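Local coordinates for carbohydrate deacetylase (Enterococcus faecalis, PDB 2I5I), which probably removes acetyl groups from acetylated carbohydrates during oligosaccharide degradation, as a magnesium-dependent hydrolase of the YdjC family, at residues K5-N10 / R251-A256; R30-S35 / E237-Q242; E105-W110 / A144-R149. One frame throughout, in Å; residues are numbered along the deposited sequence.

Contact 1: K5-N10 / R251-A256; sequences KKLIIN and RGILLA
Leu-7 and Leu-254 meet through peptide groups, the flat units of a contact in which no ring takes part. Leu-7 N reaches Leu-254 O at 2.9 Å, nearly in line with the carbonyl bond, and Leu-254 N approaches Lys-5 O (3.0 Å) from a similar direction but with a more bent N-H. The third bond differs: Ala-256 N sits 2.8 Å from Leu-7 O but lies 47° above that carbonyl's plane. This is the ladder of a parallel pair. On one face, Leu-7 and Leu-255 run alongside each other in the same direction. Leu-255 CD2 touches Ile-9 CD1 at 3.5 Å, and Ile-253 CG2, anti to its own nitrogen, presses tightly on Leu-7 CB (3.5 Å). On the other face Ala-256 CB meets Lys-6 CB at 4.1 Å, while the lysine chain bends away to salt bridges with Glu-207 and with Asp-111 of the second subunit. One water accepts from Lys-5 N and donates to Gly-252 O, the glycine of a Schellman turn ending helix 242-250. Three bonds thus join the strands, while Lys-6 and Ile-8 turn their backbone groups toward strand 208-213; both faces are mainly apolar, the Lys-6 face adding a charge at the subunit interface.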
loop_
_atom_site.group_PDB
_atom_site.type_symbol
_atom_site.label_atom_id
_atom_site.label_comp_id
_atom_site.label_asym_id
_atom_site.label_seq_id
_atom_site.Cartn_x
_atom_site.Cartn_y
_atom_site.Cartn_z
ATOM N N LYS A 5 -4.866 7.036 34.621
ATOM C CA LYS A 5 -5.076 8.356 34.036
ATOM C C LYS A 5 -4.928 8.226 32.519
ATOM O O LYS A 5 -3.928 7.665 32.068
ATOM C CB LYS A 5 -4.111 9.399 34.578
ATOM C CG LYS A 5 -4.067 9.456 36.102
ATOM C CD LYS A 5 -4.955 10.585 36.610
ATOM C CE LYS A 5 -5.105 10.576 38.122
ATOM N NZ LYS A 5 -4.603 11.807 38.795
ATOM N N LYS A 6 -5.923 8.722 31.793
ATOM C CA LYS A 6 -5.864 8.625 30.328
ATOM C C LYS A 6 -5.661 10.013 29.742
ATOM O O LYS A 6 -6.442 10.937 29.984
ATOM C CB LYS A 6 -7.126 7.968 29.792
ATOM C CG LYS A 6 -7.299 6.538 30.312
ATOM C CD LYS A 6 -8.652 6.028 29.830
ATOM C CE LYS A 6 -9.567 5.851 31.035
ATOM N NZ LYS A 6 -9.391 4.475 31.572
ATOM N N LEU A 7 -4.584 10.138 28.977
ATOM C CA LEU A 7 -4.153 11.405 28.434
ATOM C C LEU A 7 -4.207 11.389 26.895
ATOM O O LEU A 7 -3.508 10.620 26.265
ATOM C CB LEU A 7 -2.729 11.754 28.859
ATOM C CG LEU A 7 -2.173 13.050 28.279
ATOM C CD1 LEU A 7 -3.024 14.250 28.678
ATOM C CD2 LEU A 7 -0.733 13.315 28.721
ATOM N N ILE A 8 -5.075 12.226 26.373
ATOM C CA ILE A 8 -5.239 12.496 24.963
ATOM C C ILE A 8 -4.405 13.742 24.675
ATOM O O ILE A 8 -4.592 14.797 25.284
ATOM C CB ILE A 8 -6.717 12.711 24.627
ATOM C CG1 ILE A 8 -7.620 11.531 24.966
ATOM C CG2 ILE A 8 -6.856 13.125 23.171
ATOM C CD1 ILE A 8 -9.089 11.867 24.863
ATOM N N ILE A 9 -3.454 13.631 23.778
ATOM C CA ILE A 9 -2.598 14.687 23.256
ATOM C C ILE A 9 -3.015 14.869 21.806
ATOM O O ILE A 9 -2.794 14.038 20.938
ATOM C CB ILE A 9 -1.102 14.365 23.401
ATOM C CG1 ILE A 9 -0.767 14.020 24.841
ATOM C CG2 ILE A 9 -0.224 15.495 22.894
ATOM C CD1 ILE A 9 0.671 13.704 25.144
ATOM N N ASN A 10 -3.720 15.984 21.603
ATOM C CA ASN A 10 -4.406 16.193 20.332
ATOM C C ASN A 10 -3.795 17.399 19.643
ATOM O O ASN A 10 -3.755 18.500 20.188
ATOM C CB ASN A 10 -5.920 16.410 20.499
ATOM C CG ASN A 10 -6.624 16.551 19.161
ATOM O OD1 ASN A 10 -7.201 15.597 18.621
ATOM N ND2 ASN A 10 -6.581 17.758 18.640
ATOM N N ARG A 251 5.209 8.602 35.173
ATOM C CA ARG A 251 4.010 8.957 35.929
ATOM C C ARG A 251 2.906 7.934 35.714
ATOM O O ARG A 251 1.803 8.149 36.210
ATOM C CB ARG A 251 3.509 10.343 35.540
ATOM C CG ARG A 251 4.321 11.475 36.148
ATOM C CD ARG A 251 3.993 12.790 35.494
ATOM N NE ARG A 251 4.783 13.922 35.927
ATOM C CZ ARG A 251 6.080 14.113 35.724
ATOM N NH1 ARG A 251 6.807 13.223 35.068
ATOM N NH2 ARG A 251 6.666 15.210 36.182
ATOM N N GLY A 252 3.203 6.858 34.993
ATOM C CA GLY A 252 2.239 5.808 34.743
ATOM C C GLY A 252 1.095 6.243 33.851
ATOM O O GLY A 252 0.082 5.529 33.764
ATOM N N ILE A 253 1.207 7.378 33.165
ATOM C CA ILE A 253 0.075 7.871 32.379
ATOM C C ILE A 253 -0.098 7.082 31.083
ATOM O O ILE A 253 0.882 6.774 30.407
ATOM C CB ILE A 253 0.229 9.380 32.090
ATOM C CG1 ILE A 253 0.262 10.179 33.392
ATOM C CG2 ILE A 253 -0.827 9.898 31.131
ATOM C CD1 ILE A 253 0.704 11.606 33.323
ATOM N N LEU A 254 -1.353 6.772 30.784
ATOM C CA LEU A 254 -1.766 6.033 29.602
ATOM C C LEU A 254 -2.038 6.990 28.450
ATOM O O LEU A 254 -2.887 7.877 28.598
ATOM C CB LEU A 254 -3.037 5.207 29.803
ATOM C CG LEU A 254 -2.983 4.006 30.745
ATOM C CD1 LEU A 254 -4.341 3.328 30.835
ATOM C CD2 LEU A 254 -1.883 3.054 30.300
ATOM N N LEU A 255 -1.341 6.829 27.318
ATOM C CA LEU A 255 -1.653 7.746 26.213
ATOM C C LEU A 255 -2.811 7.221 25.386
ATOM O O LEU A 255 -2.732 6.166 24.770
ATOM C CB LEU A 255 -0.427 7.972 25.319
ATOM C CG LEU A 255 0.628 8.936 25.862
ATOM C CD1 LEU A 255 1.875 8.933 24.972
ATOM C CD2 LEU A 255 0.076 10.355 25.981
ATOM N N ALA A 256 -3.892 7.999 25.351
ATOM C CA ALA A 256 -5.130 7.575 24.737
ATOM C C ALA A 256 -5.646 8.507 23.662
ATOM O O ALA A 256 -5.079 9.550 23.346
ATOM C CB ALA A 256 -6.170 7.466 25.864
HETATM O O HOH W 1 -2.471 5.388 34.987
#

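Contact 2: R30-S35 / E237-Q242; sequences RGVVTS and EILTSQ
Leu-239 spreads its two methyls over consecutive valines: CD1 rests on Val-33 CG2 at 3.8 Å, and CD2 meets Val-32 CG2 at 4.1 Å, where the two side chains run at about a right angle. Its carbonyl works as well. Val-32 N donates to Leu-239 O over 3.0 Å, a bent bond (140° at the hydrogen) whose donor is tilted 24° from the carbonyl plane. The backbones are drawn together at Gly-31, whose CA lies 3.1 Å from Leu-239 O; with no side chain, it can also bring its CA to 3.7 Å from Thr-240 CA. Thr-240 sets CG2 anti to its carbonyl carbon, which lays the methyl beside Arg-30 CB at 4.1 Å. Just beyond, Ser-241 OG donates to Ile-238 O (2.8 Å), on a lone pair in the carbonyl plane; Ser-241 N uses the same oxygen, so two bonds grip it as the helix ends and the serine N-caps the next. Lys-245 NZ donates to both Arg-30 O and Thr-240 O, tying the two backbones to helix 242-250. The loop from helix 18-29 to strand 35-38 is thereby seated on the turn between helices 231-239 and 242-250, with Val-33 and Leu-239 both reaching Cys-213 of strand 208-213.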
loop_
_atom_site.group_PDB
_atom_site.type_symbol
_atom_site.label_atom_id
_atom_site.label_comp_id
_atom_site.label_asym_id
_atom_site.label_seq_id
_atom_site.Cartn_x
_atom_site.Cartn_y
_atom_site.Cartn_z
ATOM N N ARG A 30 6.886 9.857 15.735
ATOM C CA ARG A 30 8.108 9.947 16.500
ATOM C C ARG A 30 7.905 10.472 17.915
ATOM O O ARG A 30 8.843 10.600 18.693
ATOM C CB ARG A 30 9.108 10.903 15.793
ATOM C CG ARG A 30 10.553 10.501 16.084
ATOM C CD ARG A 30 11.559 11.536 15.583
ATOM N NE ARG A 30 11.506 11.599 14.127
ATOM C CZ ARG A 30 12.072 10.739 13.290
ATOM N NH1 ARG A 30 12.776 9.705 13.715
ATOM N NH2 ARG A 30 11.940 10.914 11.978
ATOM N N GLY A 31 6.677 10.840 18.283
ATOM C CA GLY A 31 6.455 11.606 19.498
ATOM C C GLY A 31 5.197 11.155 20.231
ATOM O O GLY A 31 4.731 10.042 20.030
ATOM N N VAL A 32 4.628 12.027 21.068
ATOM C CA VAL A 32 3.527 11.546 21.917
ATOM C C VAL A 32 2.144 12.014 21.495
ATOM O O VAL A 32 1.161 11.756 22.212
ATOM C CB VAL A 32 3.813 11.942 23.388
ATOM C CG1 VAL A 32 5.042 11.191 23.897
ATOM C CG2 VAL A 32 3.988 13.438 23.531
ATOM N N VAL A 33 1.978 12.659 20.350
ATOM C CA VAL A 33 0.667 13.043 19.829
ATOM C C VAL A 33 -0.131 11.785 19.499
ATOM O O VAL A 33 0.312 10.910 18.745
ATOM C CB VAL A 33 0.751 13.953 18.593
ATOM C CG1 VAL A 33 -0.622 14.155 17.967
ATOM C CG2 VAL A 33 1.402 15.280 18.964
ATOM N N THR A 34 -1.327 11.653 20.076
ATOM C CA THR A 34 -2.109 10.436 19.855
ATOM C C THR A 34 -3.342 10.646 19.006
ATOM O O THR A 34 -4.002 9.685 18.565
ATOM C CB THR A 34 -2.583 9.844 21.214
ATOM O OG1 THR A 34 -3.618 10.728 21.668
ATOM C CG2 THR A 34 -1.501 9.841 22.268
ATOM N N SER A 35 -3.669 11.896 18.747
ATOM C CA SER A 35 -4.867 12.324 18.055
ATOM C C SER A 35 -4.659 13.646 17.340
ATOM O O SER A 35 -3.741 14.396 17.709
ATOM C CB SER A 35 -5.963 12.455 19.120
ATOM O OG SER A 35 -7.177 12.914 18.566
ATOM N N GLU A 237 9.423 19.625 18.290
ATOM C CA GLU A 237 10.670 19.188 18.915
ATOM C C GLU A 237 10.393 18.648 20.302
ATOM O O GLU A 237 10.891 17.614 20.727
ATOM C CB GLU A 237 11.649 20.363 18.916
ATOM C CG GLU A 237 13.003 20.041 19.494
ATOM C CD GLU A 237 13.936 21.243 19.503
ATOM O OE1 GLU A 237 13.488 22.406 19.580
ATOM O OE2 GLU A 237 15.156 20.973 19.426
ATOM N N ILE A 238 9.566 19.397 21.034
ATOM C CA ILE A 238 9.305 18.988 22.421
ATOM C C ILE A 238 8.465 17.729 22.459
ATOM O O ILE A 238 8.718 16.806 23.225
ATOM C CB ILE A 238 8.608 20.133 23.181
ATOM C CG1 ILE A 238 9.533 21.309 23.466
ATOM C CG2 ILE A 238 7.964 19.591 24.449
ATOM C CD1 ILE A 238 8.873 22.646 23.580
ATOM N N LEU A 239 7.439 17.649 21.610
ATOM C CA LEU A 239 6.581 16.464 21.639
ATOM C C LEU A 239 7.256 15.189 21.144
ATOM O O LEU A 239 6.742 14.099 21.378
ATOM C CB LEU A 239 5.300 16.701 20.822
ATOM C CG LEU A 239 4.438 17.860 21.350
ATOM C CD1 LEU A 239 3.358 18.243 20.359
ATOM C CD2 LEU A 239 3.843 17.467 22.697
ATOM N N THR A 240 8.405 15.282 20.478
ATOM C CA THR A 240 9.132 14.104 20.034
ATOM C C THR A 240 10.373 13.843 20.884
ATOM O O THR A 240 11.151 12.926 20.584
ATOM C CB THR A 240 9.574 14.251 18.558
ATOM O OG1 THR A 240 10.429 15.393 18.480
ATOM C CG2 THR A 240 8.399 14.510 17.649
ATOM N N SER A 241 10.566 14.622 21.949
ATOM C CA SER A 241 11.733 14.464 22.809
ATOM C C SER A 241 11.649 13.249 23.716
ATOM O O SER A 241 10.590 12.827 24.176
ATOM C CB SER A 241 11.964 15.738 23.630
ATOM O OG SER A 241 10.980 15.981 24.621
ATOM N N GLN A 242 12.812 12.639 23.987
ATOM C CA GLN A 242 12.909 11.535 24.921
ATOM C C GLN A 242 12.439 11.904 26.324
ATOM O O GLN A 242 11.841 11.080 27.015
ATOM C CB GLN A 242 14.364 11.044 25.003
ATOM C CG GLN A 242 14.476 9.709 25.741
ATOM C CD GLN A 242 14.683 8.577 24.748
ATOM O OE1 GLN A 242 15.795 8.428 24.238
ATOM N NE2 GLN A 242 13.639 7.795 24.486
#

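Contact 3: E105-W110 / A144-R149; sequences EVYNEW and ALALAR
Leu-147 wedges between the two aromatic residues of segment 105-110, part of helix 103-117, and touches each with a different methyl. Its CD2 lies over one face of the Tyr-107 ring, 4.1 Å from the centroid and 23° off the normal, a CH-pi contact displaced toward the rim. Its CD1 turns instead to Trp-110 and meets CB at 3.5 Å. The same phenol ring receives Ala-146 CB near its plane, 4.0 Å from Tyr-107 CE2. With CG anti to the backbone nitrogen (chi1 -175°), Tyr-107 brings its ring to the partner helix, although its CB does not point straight at it. Around the indole the approach is again from the rim: Ala-144 N stands in the ring plane 4.0 Å from Trp-110 CZ3, and the alanine methyl is at a similar distance from that carbon. The small alanines let the rings come close, with Leu-147 lying between the two.

In the second shell, Val-106 CG1 sits over one face of the indole, 3.6 Å above the plane and close to its centre, and Trp-110 NE1 makes a weak hydrogen bond to Thr-66 O. Val-143 packs on both aromatic side chains, extending the seam along helix 138-151.

No hydrogen bond crosses the seam; it is helix packing, in which the axes of the two segments approach to 10.2 Å at 40°. Strand 127-129 lies between these helices in sequence, as expected of outer helices in the distorted beta/alpha barrel of this family, and the Trp-110 side chain is about 8 Å from that of His-130, the predicted magnesium ligand.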
loop_
_atom_site.group_PDB
_atom_site.type_symbol
_atom_site.label_atom_id
_atom_site.label_comp_id
_atom_site.label_asym_id
_atom_site.label_seq_id
_atom_site.Cartn_x
_atom_site.Cartn_y
_atom_site.Cartn_z
ATOM N N GLU A 105 -27.809 29.116 11.523
ATOM C CA GLU A 105 -26.820 29.047 10.447
ATOM C C GLU A 105 -25.568 28.320 10.940
ATOM O O GLU A 105 -25.012 27.539 10.176
ATOM C CB GLU A 105 -26.480 30.433 9.927
ATOM C CG GLU A 105 -27.649 31.106 9.226
ATOM C CD GLU A 105 -27.349 32.497 8.740
ATOM O OE1 GLU A 105 -26.196 32.959 8.854
ATOM O OE2 GLU A 105 -28.288 33.146 8.239
ATOM N N VAL A 106 -25.161 28.578 12.176
ATOM C CA VAL A 106 -23.993 27.897 12.741
ATOM C C VAL A 106 -24.256 26.395 12.774
ATOM O O VAL A 106 -23.428 25.560 12.419
ATOM C CB VAL A 106 -23.632 28.423 14.132
ATOM C CG1 VAL A 106 -22.390 27.712 14.685
ATOM C CG2 VAL A 106 -23.388 29.926 14.094
ATOM N N TYR A 107 -25.446 26.028 13.211
ATOM C CA TYR A 107 -25.841 24.623 13.198
ATOM C C TYR A 107 -25.705 23.985 11.810
ATOM O O TYR A 107 -25.096 22.992 11.649
ATOM C CB TYR A 107 -27.271 24.431 13.713
ATOM C CG TYR A 107 -27.727 22.991 13.837
ATOM C CD1 TYR A 107 -28.318 22.349 12.798
ATOM C CD2 TYR A 107 -27.591 22.308 15.010
ATOM C CE1 TYR A 107 -28.718 21.061 12.905
ATOM C CE2 TYR A 107 -28.004 21.043 15.138
ATOM C CZ TYR A 107 -28.561 20.406 14.084
ATOM O OH TYR A 107 -28.988 19.128 14.222
ATOM N N ASN A 108 -26.287 24.606 10.819
ATOM C CA ASN A 108 -26.298 24.079 9.462
ATOM C C ASN A 108 -24.883 23.974 8.901
ATOM O O ASN A 108 -24.506 22.990 8.271
ATOM C CB ASN A 108 -27.155 24.939 8.535
ATOM C CG ASN A 108 -28.620 24.905 8.950
ATOM O OD1 ASN A 108 -29.078 23.879 9.469
ATOM N ND2 ASN A 108 -29.349 25.992 8.736
ATOM N N GLU A 109 -24.123 25.041 9.133
ATOM C CA GLU A 109 -22.750 25.037 8.610
ATOM C C GLU A 109 -21.914 23.963 9.296
ATOM O O GLU A 109 -21.177 23.219 8.632
ATOM C CB GLU A 109 -22.117 26.422 8.770
ATOM C CG GLU A 109 -20.616 26.445 8.506
ATOM C CD GLU A 109 -20.228 26.073 7.093
ATOM O OE1 GLU A 109 -21.074 26.183 6.183
ATOM O OE2 GLU A 109 -19.043 25.711 6.876
ATOM N N TRP A 110 -22.005 23.855 10.625
ATOM C CA TRP A 110 -21.198 22.821 11.295
ATOM C C TRP A 110 -21.654 21.433 10.895
ATOM O O TRP A 110 -20.861 20.498 10.720
ATOM C CB TRP A 110 -21.232 23.067 12.804
ATOM C CG TRP A 110 -20.300 24.162 13.241
ATOM C CD1 TRP A 110 -19.416 24.889 12.490
ATOM C CD2 TRP A 110 -20.173 24.647 14.585
ATOM N NE1 TRP A 110 -18.757 25.790 13.298
ATOM C CE2 TRP A 110 -19.198 25.670 14.588
ATOM C CE3 TRP A 110 -20.797 24.312 15.783
ATOM C CZ2 TRP A 110 -18.852 26.342 15.760
ATOM C CZ3 TRP A 110 -20.447 24.987 16.942
ATOM C CH2 TRP A 110 -19.484 25.998 16.936
ATOM N N ALA A 144 -22.829 22.921 19.349
ATOM C CA ALA A 144 -21.884 21.814 19.282
ATOM C C ALA A 144 -22.464 20.569 19.943
ATOM O O ALA A 144 -22.345 19.470 19.402
ATOM C CB ALA A 144 -20.543 22.168 19.902
ATOM N N LEU A 145 -23.070 20.693 21.118
ATOM C CA LEU A 145 -23.600 19.527 21.819
ATOM C C LEU A 145 -24.738 18.892 21.053
ATOM O O LEU A 145 -24.893 17.665 20.984
ATOM C CB LEU A 145 -24.072 19.892 23.236
ATOM C CG LEU A 145 -22.901 20.211 24.189
ATOM C CD1 LEU A 145 -23.365 21.165 25.278
ATOM C CD2 LEU A 145 -22.299 18.939 24.743
ATOM N N ALA A 146 -25.560 19.735 20.409
ATOM C CA ALA A 146 -26.650 19.211 19.599
ATOM C C ALA A 146 -26.100 18.355 18.453
ATOM O O ALA A 146 -26.654 17.298 18.162
ATOM C CB ALA A 146 -27.535 20.325 19.068
ATOM N N LEU A 147 -25.011 18.785 17.808
ATOM C CA LEU A 147 -24.457 17.961 16.710
ATOM C C LEU A 147 -23.725 16.736 17.246
ATOM O O LEU A 147 -23.666 15.665 16.618
ATOM C CB LEU A 147 -23.594 18.872 15.837
ATOM C CG LEU A 147 -24.382 19.872 14.970
ATOM C CD1 LEU A 147 -23.548 21.085 14.599
ATOM C CD2 LEU A 147 -24.922 19.153 13.756
ATOM N N ALA A 148 -23.163 16.822 18.436
ATOM C CA ALA A 148 -22.532 15.699 19.116
ATOM C C ALA A 148 -23.568 14.592 19.333
ATOM O O ALA A 148 -23.295 13.410 19.118
ATOM C CB ALA A 148 -21.907 16.085 20.441
ATOM N N ARG A 149 -24.767 15.033 19.763
ATOM C CA ARG A 149 -25.824 14.037 20.019
ATOM C C ARG A 149 -26.313 13.449 18.703
ATOM O O ARG A 149 -26.533 12.244 18.621
ATOM C CB ARG A 149 -26.970 14.636 20.846
ATOM C CG ARG A 149 -26.503 15.318 22.110
ATOM C CD ARG A 149 -27.586 16.049 22.889
ATOM N NE ARG A 149 -27.064 16.312 24.227
ATOM C CZ ARG A 149 -26.911 17.434 24.887
ATOM N NH1 ARG A 149 -27.261 18.607 24.373
ATOM N NH2 ARG A 149 -26.392 17.388 26.107
#

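Contacts 1 and 2 are neighbours, their centres 12 Å apart, whereas the centre of contact 3 lies 28 Å from the first and 32 Å from the second, across the chain's centre from contact 2. Along the chain they are nested: contact 1 joins the two ends, contact 2 closes a loop inside it, and contact 3 a shorter one within both. The first two meet where strand 35-38 joins strand 6-11, with probable hydrogen bonds between Thr-34 OG1 and Ala-256 O, and between Ser-35 OG and Asn-10 OD1. Contact 1 lies in the parallel sheet, while contacts 2 and 3 belong to the loops and helices around it: contacts 1 and 2 bring C-terminal elements to N-terminal ones, and contact 3 pairs two helices on a remote flank.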